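Local atomic coordinates of lantibiotic dehydratase (PDB entry 5EHK), a protein that probably dehydrates serine and threonine residues in the precursor peptide of the lantibiotic NAI-107, in a tRNA-dependent reaction that draws on glutamyl-tRNA. Residues A[404-409]-A[653-658]; A[411-416]-A[433-438]; A[439-444]-A[645-650]; A[570-575]-A[633-638]; A[581-586]-A[637-642]. All blocks are in the same frame, centred on the assembly; numbering follows the deposited sequence.

The five contacts form a continuous patch in the N-terminal dehydratase region, with helix 647-656 as the element shared by contacts 1 and 3. These two, with centres 12 Å apart, join through Tyr441 OH, which lies 2.6 Å from Glu654 OE1. Contact 2 shares helix 407-417 with contact 1, and Tyr409 OH lies 2.6 Å from Gly436 O. Contacts 4 and 5 have centres only 5 Å apart and share Asn637 and Met638, whereas contacts 2 and 5 lie at the two ends of the patch, 28 Å between centres. Contact 3 touches contact 4 through Pro646 and Phe572, their centres 12 Å apart.

Contact 1: A[404-409]-A[653-658]; sequences RALRRY and FELGLE
Leu406 inserts between Glu654 and Glu658, and these three residues bury more surface in the contact than any others. The branches of Leu406 divide the work. CD2 lies 3.4 Å from Glu654 OE1, while CD1 is 3.7 Å from both Glu654 CB and Glu658 OE2. The same CD1 branch also reaches Leu655 CD2 at 4.1 Å, so the leucine meets carbon as well as the flanks of two carboxylates. Ala405 adds its CB beside the Glu654 carboxylate.

Neither glutamate is left with apolar neighbours alone. Glu654, its chain extended beyond CG, accepts from Tyr441 OH at OE1 and pairs with Arg650 at OE2. Glu658 bends at its second torsion (chi2 -70°), which turns its carboxylate back to meet Arg407. That arginine, itself bent at two torsions, holds the carboxylate end-on with two nitrogens: NH1 donates to Glu658 OE2 at 3.0 Å with an angle of 164°, and NH2 donates to Glu658 OE1 at 3.2 Å with an angle of 155°. Both oxygens offer their syn lone pairs, and the two flat groups are nearly coplanar, which fixes their mutual rotation. Glu658 OE1 has a further donor in Leu620 N, and Arg407 NH1 also reaches Met403 O. The buried negative charge is therefore probably well compensated.

Leu406 occupies the N-cap position of helix 407-417, whereas Glu658 lies just past the C-terminal end of helix 647-656. The start of one helix thus packs on the end of the other within the N-terminal dehydratase region, closed by a bidentate, end-on arginine-carboxylate salt bridge.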
# COMPACT_ATOMS: atom_id res chain seq x y z
N ARG A 404 -1.71 14.50 -8.69
CA ARG A 404 -1.55 13.12 -8.26
C ARG A 404 -2.88 12.60 -7.69
O ARG A 404 -3.18 11.43 -7.83
CB ARG A 404 -0.44 13.00 -7.22
CG ARG A 404 -0.08 11.57 -6.94
CD ARG A 404 0.98 11.43 -5.87
NE ARG A 404 1.25 10.02 -5.57
CZ ARG A 404 0.64 9.34 -4.60
NH1 ARG A 404 -0.29 9.92 -3.84
NH2 ARG A 404 0.96 8.07 -4.38
N ALA A 405 -3.66 13.47 -7.06
CA ALA A 405 -4.97 13.09 -6.52
C ALA A 405 -6.02 12.52 -7.49
O ALA A 405 -7.08 12.07 -7.05
CB ALA A 405 -5.57 14.26 -5.77
N LEU A 406 -5.79 12.55 -8.80
CA LEU A 406 -6.79 12.08 -9.73
C LEU A 406 -6.20 11.02 -10.59
O LEU A 406 -6.78 10.68 -11.62
CB LEU A 406 -7.32 13.19 -10.65
CG LEU A 406 -8.13 14.38 -10.16
CD1 LEU A 406 -8.64 15.20 -11.37
CD2 LEU A 406 -9.29 13.97 -9.24
N ARG A 407 -5.03 10.50 -10.24
CA ARG A 407 -4.44 9.48 -11.10
C ARG A 407 -5.14 8.11 -10.97
O ARG A 407 -5.50 7.48 -11.97
CB ARG A 407 -2.94 9.39 -10.90
CG ARG A 407 -2.21 10.69 -11.18
CD ARG A 407 -1.81 10.85 -12.65
NE ARG A 407 -2.89 10.75 -13.62
CZ ARG A 407 -3.87 11.65 -13.79
NH1 ARG A 407 -3.98 12.72 -13.00
NH2 ARG A 407 -4.79 11.46 -14.74
N ARG A 408 -5.37 7.67 -9.73
CA ARG A 408 -6.11 6.43 -9.53
C ARG A 408 -7.59 6.59 -9.95
O ARG A 408 -8.19 5.65 -10.44
CB ARG A 408 -5.99 5.94 -8.08
CG ARG A 408 -4.56 5.54 -7.66
CD ARG A 408 -4.49 5.30 -6.14
NE ARG A 408 -5.36 4.18 -5.80
CZ ARG A 408 -5.02 2.90 -5.97
NH1 ARG A 408 -3.80 2.59 -6.40
NH2 ARG A 408 -5.88 1.94 -5.68
N TYR A 409 -8.16 7.77 -9.74
CA TYR A 409 -9.53 8.06 -10.15
C TYR A 409 -9.71 7.91 -11.67
O TYR A 409 -10.65 7.30 -12.15
CB TYR A 409 -9.86 9.48 -9.74
CG TYR A 409 -11.33 9.78 -9.56
CD1 TYR A 409 -12.04 9.24 -8.51
CD2 TYR A 409 -11.98 10.64 -10.42
CE1 TYR A 409 -13.37 9.54 -8.32
CE2 TYR A 409 -13.29 10.96 -10.24
CZ TYR A 409 -13.99 10.40 -9.19
OH TYR A 409 -15.33 10.70 -9.01
N PHE A 653 -11.62 22.22 -9.99
CA PHE A 653 -10.28 22.75 -9.90
C PHE A 653 -9.25 21.75 -10.43
O PHE A 653 -8.46 22.08 -11.29
CB PHE A 653 -9.95 23.15 -8.47
CG PHE A 653 -8.49 23.29 -8.22
CD1 PHE A 653 -7.80 24.36 -8.78
CD2 PHE A 653 -7.82 22.38 -7.43
CE1 PHE A 653 -6.44 24.51 -8.55
CE2 PHE A 653 -6.46 22.51 -7.20
CZ PHE A 653 -5.76 23.59 -7.75
N GLU A 654 -9.30 20.51 -9.97
CA GLU A 654 -8.24 19.56 -10.34
C GLU A 654 -8.34 19.15 -11.81
O GLU A 654 -7.33 18.95 -12.45
CB GLU A 654 -8.19 18.35 -9.39
CG GLU A 654 -7.94 18.76 -7.92
CD GLU A 654 -7.64 17.60 -6.97
OE1 GLU A 654 -8.11 16.46 -7.25
OE2 GLU A 654 -6.95 17.81 -5.94
N LEU A 655 -9.55 19.09 -12.36
CA LEU A 655 -9.73 18.73 -13.76
C LEU A 655 -9.08 19.77 -14.69
O LEU A 655 -8.49 19.43 -15.73
CB LEU A 655 -11.23 18.57 -14.07
CG LEU A 655 -11.87 17.27 -13.55
CD1 LEU A 655 -13.37 17.33 -13.59
CD2 LEU A 655 -11.37 16.09 -14.35
N GLY A 656 -9.16 21.03 -14.28
CA GLY A 656 -8.57 22.10 -15.05
C GLY A 656 -7.09 21.87 -15.24
O GLY A 656 -6.55 22.28 -16.27
N LEU A 657 -6.43 21.21 -14.29
CA LEU A 657 -4.99 20.99 -14.41
C LEU A 657 -4.63 19.66 -15.09
O LEU A 657 -3.45 19.34 -15.25
CB LEU A 657 -4.30 21.13 -13.05
CG LEU A 657 -4.49 22.49 -12.39
CD1 LEU A 657 -4.00 22.47 -10.96
CD2 LEU A 657 -3.78 23.64 -13.20
N GLU A 658 -5.65 18.91 -15.51
CA GLU A 658 -5.41 17.67 -16.25
C GLU A 658 -4.64 17.97 -17.54
O GLU A 658 -4.76 19.06 -18.12
CB GLU A 658 -6.73 16.93 -16.54
CG GLU A 658 -7.32 16.14 -15.35
CD GLU A 658 -6.51 14.89 -14.98
OE1 GLU A 658 -6.49 13.92 -15.80
OE2 GLU A 658 -5.91 14.86 -13.87

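Contact 2: A[411-416]-A[433-438]; sequences EAFLER and RGLGPP
Arg416 and Phe413 present flat groups to the loop 433-438, and both are met on a slant. The guanidinium of Arg416 has the carbonyl oxygens of Arg433 and Gly434 disposed obliquely about it. Arg416 NH1 makes a weak hydrogen bond to Gly434 O, 2.9 Å long but bent to 116°; NH2 lies 3.0 Å from Arg433 O. The ring of Phe413 is approached, also obliquely, by the CD2 branch of Leu435, which is 4.1 Å from Phe413 CD1 and 4.0 Å from Phe413 CB.

Leu435 supplies the apolar part of the contact. Its CD2 also comes within 4.2 Å of Ala412 CB, and its CD1 lies 3.8 Å from Arg416 CD. In this way the aliphatic part of the arginine runs past the leucine in the opposite direction. Arg416 gets there because its chain is extended from CG to NE, starting anti to the backbone nitrogen (chi1 167°).

Helix 407-417 leads into strand 423-424, an outermost strand of a mixed seven-stranded sheet, and the loop that follows returns to the helix. Phe413 also packs on Val613 and Ala615 of the neighbouring strand 611-615, and Leu428 touches both Phe413 and Leu435. At the margin, Arg433 packs against Arg895 of the second subunit.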
# COMPACT_ATOMS: atom_id res chain seq x y z
N GLU A 411 -7.91 6.06 -13.62
CA GLU A 411 -7.84 4.64 -13.94
C GLU A 411 -9.18 4.00 -13.63
O GLU A 411 -9.67 3.18 -14.40
CB GLU A 411 -6.76 3.92 -13.14
CG GLU A 411 -5.32 4.19 -13.54
CD GLU A 411 -4.33 3.52 -12.57
OE1 GLU A 411 -4.39 2.27 -12.44
OE2 GLU A 411 -3.53 4.24 -11.90
N ALA A 412 -9.73 4.34 -12.48
CA ALA A 412 -11.00 3.78 -12.06
C ALA A 412 -12.06 4.10 -13.12
O ALA A 412 -12.81 3.22 -13.57
CB ALA A 412 -11.39 4.35 -10.70
N PHE A 413 -12.07 5.38 -13.54
CA PHE A 413 -13.00 5.90 -14.53
C PHE A 413 -12.89 5.08 -15.83
O PHE A 413 -13.90 4.58 -16.36
CB PHE A 413 -12.73 7.39 -14.77
CG PHE A 413 -13.81 8.09 -15.54
CD1 PHE A 413 -14.69 8.93 -14.90
CD2 PHE A 413 -13.95 7.89 -16.91
CE1 PHE A 413 -15.70 9.59 -15.63
CE2 PHE A 413 -14.95 8.53 -17.64
CZ PHE A 413 -15.83 9.37 -17.01
N LEU A 414 -11.68 4.96 -16.35
CA LEU A 414 -11.42 4.12 -17.53
C LEU A 414 -11.99 2.71 -17.37
O LEU A 414 -12.55 2.16 -18.31
CB LEU A 414 -9.92 4.02 -17.81
CG LEU A 414 -9.39 5.24 -18.55
CD1 LEU A 414 -7.88 5.19 -18.72
CD2 LEU A 414 -10.14 5.37 -19.90
N GLU A 415 -11.83 2.14 -16.19
CA GLU A 415 -12.25 0.78 -15.92
C GLU A 415 -13.77 0.64 -15.96
O GLU A 415 -14.31 -0.31 -16.54
CB GLU A 415 -11.67 0.33 -14.56
CG GLU A 415 -12.17 -1.00 -14.01
CD GLU A 415 -11.32 -2.17 -14.50
OE1 GLU A 415 -10.74 -2.07 -15.61
OE2 GLU A 415 -11.25 -3.20 -13.78
N ARG A 416 -14.48 1.61 -15.38
CA ARG A 416 -15.94 1.53 -15.31
C ARG A 416 -16.68 2.05 -16.54
O ARG A 416 -17.72 1.53 -16.90
CB ARG A 416 -16.45 2.25 -14.08
CG ARG A 416 -17.93 2.48 -14.12
CD ARG A 416 -18.44 2.78 -12.73
NE ARG A 416 -19.90 2.85 -12.70
CZ ARG A 416 -20.59 3.00 -11.58
NH1 ARG A 416 -19.92 3.13 -10.43
NH2 ARG A 416 -21.92 3.08 -11.59
N ARG A 433 -24.38 6.21 -7.34
CA ARG A 433 -24.55 6.12 -8.78
C ARG A 433 -23.25 6.14 -9.56
O ARG A 433 -23.19 5.70 -10.72
CB ARG A 433 -25.46 7.22 -9.29
CG ARG A 433 -26.74 7.37 -8.51
CD ARG A 433 -27.55 8.49 -9.07
NE ARG A 433 -28.80 8.04 -9.65
CZ ARG A 433 -30.00 8.42 -9.17
NH1 ARG A 433 -30.09 9.23 -8.10
NH2 ARG A 433 -31.10 7.96 -9.77
N GLY A 434 -22.20 6.67 -8.92
CA GLY A 434 -20.92 6.81 -9.58
C GLY A 434 -19.74 6.16 -8.91
O GLY A 434 -19.84 5.09 -8.30
N LEU A 435 -18.58 6.79 -9.10
CA LEU A 435 -17.32 6.38 -8.52
C LEU A 435 -17.26 6.90 -7.09
O LEU A 435 -16.61 6.32 -6.22
CB LEU A 435 -16.19 7.01 -9.32
CG LEU A 435 -15.24 6.19 -10.20
CD1 LEU A 435 -15.95 5.06 -10.90
CD2 LEU A 435 -14.57 7.11 -11.22
N GLY A 436 -17.99 7.98 -6.83
CA GLY A 436 -17.85 8.70 -5.58
C GLY A 436 -16.68 9.65 -5.71
O GLY A 436 -16.02 9.70 -6.75
N PRO A 437 -16.40 10.42 -4.65
CA PRO A 437 -15.27 11.34 -4.66
C PRO A 437 -13.95 10.58 -4.61
O PRO A 437 -13.92 9.46 -4.10
CB PRO A 437 -15.47 12.12 -3.37
CG PRO A 437 -16.16 11.18 -2.49
CD PRO A 437 -17.08 10.40 -3.35
N PRO A 438 -12.88 11.16 -5.15
CA PRO A 438 -11.59 10.47 -5.17
C PRO A 438 -11.01 10.40 -3.76
O PRO A 438 -11.37 11.22 -2.90
CB PRO A 438 -10.71 11.39 -6.04
CG PRO A 438 -11.65 12.27 -6.74
CD PRO A 438 -12.80 12.47 -5.81

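Contact 3: A[439-444]-A[645-650]; sequences AGYKWP and APNPAR
Trp443 and Pro646 bring their CA atoms to 5.2 Å where the irregular segment 439-444, with a cis peptide bond before Pro444, runs past the N-terminal end of helix 647-656, Pro646 being its N-cap residue. A stacked arginine-tyrosine cation-pi pair and an asparagine bonded to the loop backbone join the loop to the helix start.

Arg650 lies flat over one face of Tyr441: guanidinium and ring planes differ by 6°, and CZ is 3.8 Å from the ring centroid. The stack extends up the side chain, since Arg650 CD also sits over that face in a CH-pi contact, 3.6 Å from the centroid of the Tyr441 ring. A fully stretched chain, leaving anti to the backbone N, lays the arginine along the ring in this way. Its NH2 end is tied to Glu654, which also receives Tyr441 OH, so one carboxylate orients both partners.

Asn647 addresses the loop with both ends of its amide. ND2 donates to Pro444 O at 2.9 Å and 157°, meeting a lone pair in the carbonyl plane, whereas OD1 accepts from Trp443 N at 3.2 Å, with the donor tilted 33° from the amide carbonyl plane. OD1 also touches Tyr441 CD1 at 3.4 Å, beside the ring edge. Outside the segments, the Trp443 ring makes a cation-pi contact with Arg575. A water at the edge of the Arg650 guanidinium accepts from NH1 at 2.7 Å and from Lys442 N at 3.0 Å.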
# COMPACT_ATOMS: atom_id res chain seq x y z
N ALA A 439 -10.11 9.44 -3.53
CA ALA A 439 -9.50 9.27 -2.23
C ALA A 439 -9.02 10.61 -1.70
O ALA A 439 -8.36 11.39 -2.40
CB ALA A 439 -8.36 8.29 -2.33
N GLY A 440 -9.41 10.91 -0.47
CA GLY A 440 -8.86 12.05 0.21
C GLY A 440 -9.76 13.25 0.21
O GLY A 440 -9.53 14.18 0.96
N TYR A 441 -10.79 13.26 -0.63
CA TYR A 441 -11.66 14.42 -0.66
C TYR A 441 -12.40 14.55 0.68
O TYR A 441 -12.90 13.57 1.22
CB TYR A 441 -12.64 14.36 -1.84
CG TYR A 441 -12.08 14.87 -3.17
CD1 TYR A 441 -12.82 15.74 -3.95
CD2 TYR A 441 -10.83 14.47 -3.65
CE1 TYR A 441 -12.35 16.20 -5.16
CE2 TYR A 441 -10.35 14.93 -4.86
CZ TYR A 441 -11.13 15.81 -5.61
OH TYR A 441 -10.70 16.28 -6.81
N LYS A 442 -12.42 15.76 1.23
CA LYS A 442 -12.87 15.96 2.59
C LYS A 442 -14.37 16.29 2.71
O LYS A 442 -14.96 16.12 3.79
CB LYS A 442 -12.00 17.04 3.28
CG LYS A 442 -10.49 16.63 3.47
CD LYS A 442 -9.57 17.78 3.99
CE LYS A 442 -9.10 17.64 5.45
NZ LYS A 442 -7.92 16.72 5.64
N TRP A 443 -15.01 16.71 1.61
CA TRP A 443 -16.35 17.34 1.74
C TRP A 443 -17.40 16.93 0.71
O TRP A 443 -17.58 17.61 -0.29
CB TRP A 443 -16.21 18.88 1.76
CG TRP A 443 -15.25 19.34 2.83
CD1 TRP A 443 -13.94 19.76 2.67
CD2 TRP A 443 -15.50 19.38 4.25
NE1 TRP A 443 -13.38 20.07 3.90
CE2 TRP A 443 -14.32 19.84 4.87
CE3 TRP A 443 -16.61 19.08 5.04
CZ2 TRP A 443 -14.23 20.00 6.25
CZ3 TRP A 443 -16.51 19.25 6.41
CH2 TRP A 443 -15.33 19.70 7.00
N PRO A 444 -18.12 15.83 0.98
CA PRO A 444 -18.04 14.89 2.11
C PRO A 444 -16.87 13.95 2.01
O PRO A 444 -16.33 13.74 0.93
CB PRO A 444 -19.32 14.05 1.98
CG PRO A 444 -19.65 14.12 0.52
CD PRO A 444 -19.26 15.51 0.09
N ALA A 645 -12.74 23.23 0.04
CA ALA A 645 -13.77 23.23 -1.02
C ALA A 645 -14.73 22.06 -1.04
O ALA A 645 -14.32 20.90 -0.89
CB ALA A 645 -13.13 23.38 -2.39
N PRO A 646 -16.01 22.36 -1.26
CA PRO A 646 -16.98 21.29 -1.55
C PRO A 646 -16.46 20.43 -2.70
O PRO A 646 -15.83 20.98 -3.63
CB PRO A 646 -18.27 22.06 -1.94
CG PRO A 646 -17.85 23.46 -2.20
CD PRO A 646 -16.63 23.70 -1.32
N ASN A 647 -16.69 19.12 -2.64
CA ASN A 647 -16.13 18.20 -3.64
C ASN A 647 -16.27 18.57 -5.12
O ASN A 647 -15.29 18.51 -5.86
CB ASN A 647 -16.58 16.75 -3.40
CG ASN A 647 -16.00 16.16 -2.14
OD1 ASN A 647 -15.05 16.70 -1.56
ND2 ASN A 647 -16.58 15.04 -1.69
N PRO A 648 -17.47 18.97 -5.56
CA PRO A 648 -17.54 19.26 -6.99
C PRO A 648 -16.62 20.41 -7.39
O PRO A 648 -15.99 20.36 -8.46
CB PRO A 648 -19.01 19.65 -7.20
CG PRO A 648 -19.73 19.00 -6.06
CD PRO A 648 -18.78 19.04 -4.90
N ALA A 649 -16.54 21.41 -6.52
CA ALA A 649 -15.68 22.55 -6.74
C ALA A 649 -14.25 22.07 -6.84
O ALA A 649 -13.52 22.47 -7.74
CB ALA A 649 -15.82 23.55 -5.58
N ARG A 650 -13.85 21.23 -5.89
CA ARG A 650 -12.49 20.72 -5.91
C ARG A 650 -12.22 19.86 -7.15
O ARG A 650 -11.11 19.87 -7.70
CB ARG A 650 -12.15 19.97 -4.63
CG ARG A 650 -10.78 19.30 -4.75
CD ARG A 650 -10.31 18.58 -3.52
NE ARG A 650 -9.06 17.93 -3.86
CZ ARG A 650 -8.43 17.05 -3.11
NH1 ARG A 650 -8.92 16.67 -1.94
NH2 ARG A 650 -7.31 16.53 -3.57
O HOH W 1 -10.95 17.72 -0.49

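Contact 4: A[570-575]-A[633-638]; sequences VAFIPR and PALPNM
Val570 and Ala634 mark the close end of the contact: Val570 N donates to Ala634 O at 3.0 Å, nearly straight at 165° and almost along the C=O axis. Apolar atoms gather beside this bond. Val570 CG1 lies 4.3 Å from Leu635 CB and 4.4 Å from Pro633 CB, while Leu635 CD1 rests 3.5 Å from Val570 O. Leu635 CD2 meets the edge of the Phe572 ring, 3.8 Å from CE2 and near the ring plane, the two side chains at about a right angle. Phe572 holds its CG between the backbone N and the carbonyl carbon (chi1 65°), which brings the ring edge against the leucine.

These are the ends of strands 566-572 and 629-634, parallel neighbours in a mixed seven-stranded sheet. Helix 647-656 packs over this part, with Ala649 on Val570 and Phe572 and Phe653 on Leu635.

Beyond Leu635 the segments part, and direct pairing gives way to water. A single water accepts from Phe572 N at 3.1 Å and from Asn637 ND2 at 3.3 Å, linking the backbone of one segment to a side chain of the other. It also lies over one face of the Phe572 ring, offset toward the rim. On the other flank of the strand, Ala571 bonds through its backbone to Ile593 and Val595 of strand 591-595.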
# COMPACT_ATOMS: atom_id res chain seq x y z
N VAL A 570 -14.13 28.72 -11.23
CA VAL A 570 -14.99 28.08 -10.25
C VAL A 570 -14.99 28.98 -9.05
O VAL A 570 -13.94 29.47 -8.67
CB VAL A 570 -14.51 26.65 -9.89
CG1 VAL A 570 -13.01 26.52 -10.05
CG2 VAL A 570 -14.93 26.25 -8.48
N ALA A 571 -16.16 29.24 -8.48
CA ALA A 571 -16.27 30.02 -7.24
C ALA A 571 -17.03 29.20 -6.21
O ALA A 571 -18.11 28.67 -6.50
CB ALA A 571 -16.99 31.36 -7.51
N PHE A 572 -16.49 29.07 -5.01
CA PHE A 572 -17.18 28.28 -3.98
C PHE A 572 -17.14 28.91 -2.58
O PHE A 572 -16.25 29.71 -2.27
CB PHE A 572 -16.57 26.89 -3.91
CG PHE A 572 -15.15 26.90 -3.45
CD1 PHE A 572 -14.85 26.95 -2.10
CD2 PHE A 572 -14.12 26.89 -4.37
CE1 PHE A 572 -13.55 26.99 -1.67
CE2 PHE A 572 -12.82 26.92 -3.96
CZ PHE A 572 -12.52 26.97 -2.61
N ILE A 573 -18.06 28.51 -1.72
CA ILE A 573 -17.98 28.97 -0.34
C ILE A 573 -16.99 28.13 0.45
O ILE A 573 -17.09 26.92 0.51
CB ILE A 573 -19.37 29.00 0.34
CG1 ILE A 573 -19.24 29.64 1.73
CG2 ILE A 573 -19.96 27.60 0.44
CD1 ILE A 573 -18.82 31.10 1.68
N PRO A 574 -15.97 28.78 1.03
CA PRO A 574 -15.01 27.92 1.74
C PRO A 574 -15.58 27.40 3.06
O PRO A 574 -16.52 27.99 3.59
CB PRO A 574 -13.82 28.86 1.97
CG PRO A 574 -13.97 29.96 0.92
CD PRO A 574 -15.45 30.14 0.78
N ARG A 575 -15.01 26.31 3.57
CA ARG A 575 -15.54 25.61 4.74
C ARG A 575 -15.28 26.39 6.01
O ARG A 575 -16.07 26.36 6.95
CB ARG A 575 -14.95 24.20 4.83
CG ARG A 575 -15.73 23.21 5.70
CD ARG A 575 -17.24 23.23 5.39
NE ARG A 575 -17.64 22.24 4.40
CZ ARG A 575 -17.88 22.49 3.10
NH1 ARG A 575 -17.77 23.72 2.59
NH2 ARG A 575 -18.23 21.47 2.32
N PRO A 633 -11.54 24.80 -16.22
CA PRO A 633 -11.79 25.69 -15.08
C PRO A 633 -10.50 26.11 -14.40
O PRO A 633 -9.52 25.36 -14.39
CB PRO A 633 -12.64 24.85 -14.13
CG PRO A 633 -12.55 23.47 -14.62
CD PRO A 633 -12.07 23.45 -16.02
N ALA A 634 -10.50 27.31 -13.85
CA ALA A 634 -9.39 27.77 -13.04
C ALA A 634 -9.95 28.21 -11.70
O ALA A 634 -11.15 28.51 -11.57
CB ALA A 634 -8.68 28.92 -13.72
N LEU A 635 -9.09 28.20 -10.69
CA LEU A 635 -9.47 28.70 -9.39
C LEU A 635 -8.65 29.99 -9.14
O LEU A 635 -7.48 29.93 -8.77
CB LEU A 635 -9.27 27.64 -8.32
CG LEU A 635 -9.70 28.01 -6.90
CD1 LEU A 635 -11.08 28.66 -6.86
CD2 LEU A 635 -9.63 26.81 -5.95
N PRO A 636 -9.27 31.16 -9.37
CA PRO A 636 -8.55 32.43 -9.40
C PRO A 636 -8.25 33.04 -8.04
O PRO A 636 -8.15 34.26 -7.95
CB PRO A 636 -9.53 33.36 -10.13
CG PRO A 636 -10.51 32.47 -10.79
CD PRO A 636 -10.65 31.31 -9.87
N ASN A 637 -8.06 32.21 -7.02
CA ASN A 637 -7.59 32.68 -5.73
C ASN A 637 -6.65 31.65 -5.10
O ASN A 637 -6.32 30.64 -5.72
CB ASN A 637 -8.77 32.93 -4.82
CG ASN A 637 -9.57 31.67 -4.52
OD1 ASN A 637 -9.03 30.67 -4.02
ND2 ASN A 637 -10.86 31.71 -4.86
N MET A 638 -6.25 31.89 -3.87
CA MET A 638 -5.34 30.99 -3.20
C MET A 638 -6.01 30.25 -2.04
O MET A 638 -5.34 29.74 -1.15
CB MET A 638 -4.10 31.75 -2.73
CG MET A 638 -3.24 32.22 -3.86
SD MET A 638 -2.50 30.84 -4.78
CE MET A 638 -1.44 30.11 -3.55
O HOH W 2 -13.86 30.52 -4.24

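Contact 5: A[581-586]-A[637-642]; sequences NLAHTP and NMVSAF
Thr585 sets its methyl against Asn637, with CG2 3.4 Å from Asn637 CB, the two side chains at about a right angle. The second point of touch is Val639, which turns CG2 toward the other segment. That methyl lies 3.5 Å from Leu582 O, 4.1 Å from Leu582 CB and 4.2 Å from Ala583 CB, so it fits against both backbone and side chain.

Local turns hold these groups in place. Asn637 has CG between its backbone N and carbonyl carbon (chi1 63°), which curls the amide back so that OD1 accepts from Val639 N at 2.6 Å and 146°, an Asx turn. Facing it, His584 centres an inverse gamma turn with a weak Thr585 N to Ala583 O bond, which presents Thr585 to the asparagine.

Farther out, Ser640 is the N-cap of helix 641-644 and its OG accepts from Ala643 N. At the other end of the loop 581-586, Asn581 is anchored by Asp173 and Met174, and Leu582 also packs on His367 of strand 366-379.

Asn637 OD1 serves its own turn and ND2 donates to the water on Phe572 N, so direct contact rests on van der Waals packing, mainly by the Thr585 and Val639 methyls.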
# COMPACT_ATOMS: atom_id res chain seq x y z
N ASN A 581 -12.81 34.74 4.01
CA ASN A 581 -12.33 36.12 3.89
C ASN A 581 -11.31 36.30 2.78
O ASN A 581 -10.99 37.43 2.41
CB ASN A 581 -11.70 36.60 5.20
CG ASN A 581 -12.73 36.92 6.26
OD1 ASN A 581 -13.78 37.50 5.96
ND2 ASN A 581 -12.44 36.53 7.49
N LEU A 582 -10.80 35.20 2.23
CA LEU A 582 -9.76 35.26 1.21
C LEU A 582 -10.25 34.88 -0.18
O LEU A 582 -9.47 34.55 -1.06
CB LEU A 582 -8.57 34.38 1.60
CG LEU A 582 -8.00 34.57 3.01
CD1 LEU A 582 -6.86 33.62 3.25
CD2 LEU A 582 -7.54 36.02 3.20
N ALA A 583 -11.57 34.92 -0.36
CA ALA A 583 -12.17 34.40 -1.57
C ALA A 583 -12.86 35.49 -2.35
O ALA A 583 -13.60 35.20 -3.30
CB ALA A 583 -13.13 33.25 -1.25
N HIS A 584 -12.66 36.74 -1.94
CA HIS A 584 -13.20 37.89 -2.68
C HIS A 584 -12.37 38.19 -3.93
O HIS A 584 -11.66 39.18 -3.98
CB HIS A 584 -13.24 39.11 -1.77
CG HIS A 584 -14.10 38.90 -0.57
ND1 HIS A 584 -15.44 38.63 -0.65
CD2 HIS A 584 -13.79 38.86 0.75
CE1 HIS A 584 -15.94 38.46 0.56
NE2 HIS A 584 -14.95 38.59 1.43
N THR A 585 -12.50 37.34 -4.94
CA THR A 585 -11.57 37.32 -6.05
C THR A 585 -12.32 37.27 -7.36
O THR A 585 -13.17 36.43 -7.54
CB THR A 585 -10.71 36.09 -5.93
OG1 THR A 585 -11.54 34.94 -6.05
CG2 THR A 585 -10.04 36.07 -4.57
N PRO A 586 -11.99 38.17 -8.29
CA PRO A 586 -12.80 38.32 -9.49
C PRO A 586 -12.57 37.23 -10.53
O PRO A 586 -11.49 36.63 -10.60
CB PRO A 586 -12.37 39.68 -10.04
CG PRO A 586 -10.96 39.84 -9.57
CD PRO A 586 -10.86 39.11 -8.25
N ASN A 637 -8.06 32.21 -7.02
CA ASN A 637 -7.59 32.68 -5.73
C ASN A 637 -6.65 31.65 -5.10
O ASN A 637 -6.32 30.64 -5.72
CB ASN A 637 -8.77 32.93 -4.82
CG ASN A 637 -9.57 31.67 -4.52
OD1 ASN A 637 -9.03 30.67 -4.02
ND2 ASN A 637 -10.86 31.71 -4.86
N MET A 638 -6.25 31.89 -3.87
CA MET A 638 -5.34 30.99 -3.20
C MET A 638 -6.01 30.25 -2.04
O MET A 638 -5.34 29.74 -1.15
CB MET A 638 -4.10 31.75 -2.73
CG MET A 638 -3.24 32.22 -3.86
SD MET A 638 -2.50 30.84 -4.78
CE MET A 638 -1.44 30.11 -3.55
N VAL A 639 -7.33 30.17 -2.07
CA VAL A 639 -7.99 29.27 -1.12
C VAL A 639 -7.74 27.82 -1.50
O VAL A 639 -7.84 27.43 -2.67
CB VAL A 639 -9.47 29.59 -0.99
CG1 VAL A 639 -10.13 28.68 0.03
CG2 VAL A 639 -9.61 31.05 -0.63
N SER A 640 -7.39 27.02 -0.51
CA SER A 640 -7.03 25.63 -0.73
C SER A 640 -8.23 24.75 -1.05
O SER A 640 -9.02 24.45 -0.15
CB SER A 640 -6.39 25.08 0.54
OG SER A 640 -6.17 23.68 0.42
N ALA A 641 -8.35 24.29 -2.29
CA ALA A 641 -9.47 23.42 -2.64
C ALA A 641 -9.48 22.13 -1.78
O ALA A 641 -10.54 21.65 -1.37
CB ALA A 641 -9.46 23.09 -4.13
N PHE A 642 -8.28 21.60 -1.51
CA PHE A 642 -8.10 20.39 -0.73
C PHE A 642 -8.76 20.52 0.65
O PHE A 642 -9.54 19.66 1.07
CB PHE A 642 -6.60 20.11 -0.61
CG PHE A 642 -6.24 19.00 0.32
CD1 PHE A 642 -6.38 17.66 -0.07
CD2 PHE A 642 -5.72 19.28 1.59
CE1 PHE A 642 -6.01 16.62 0.79
CE2 PHE A 642 -5.35 18.24 2.46
CZ PHE A 642 -5.50 16.91 2.05
O HOH W 3 -7.25 34.24 -2.04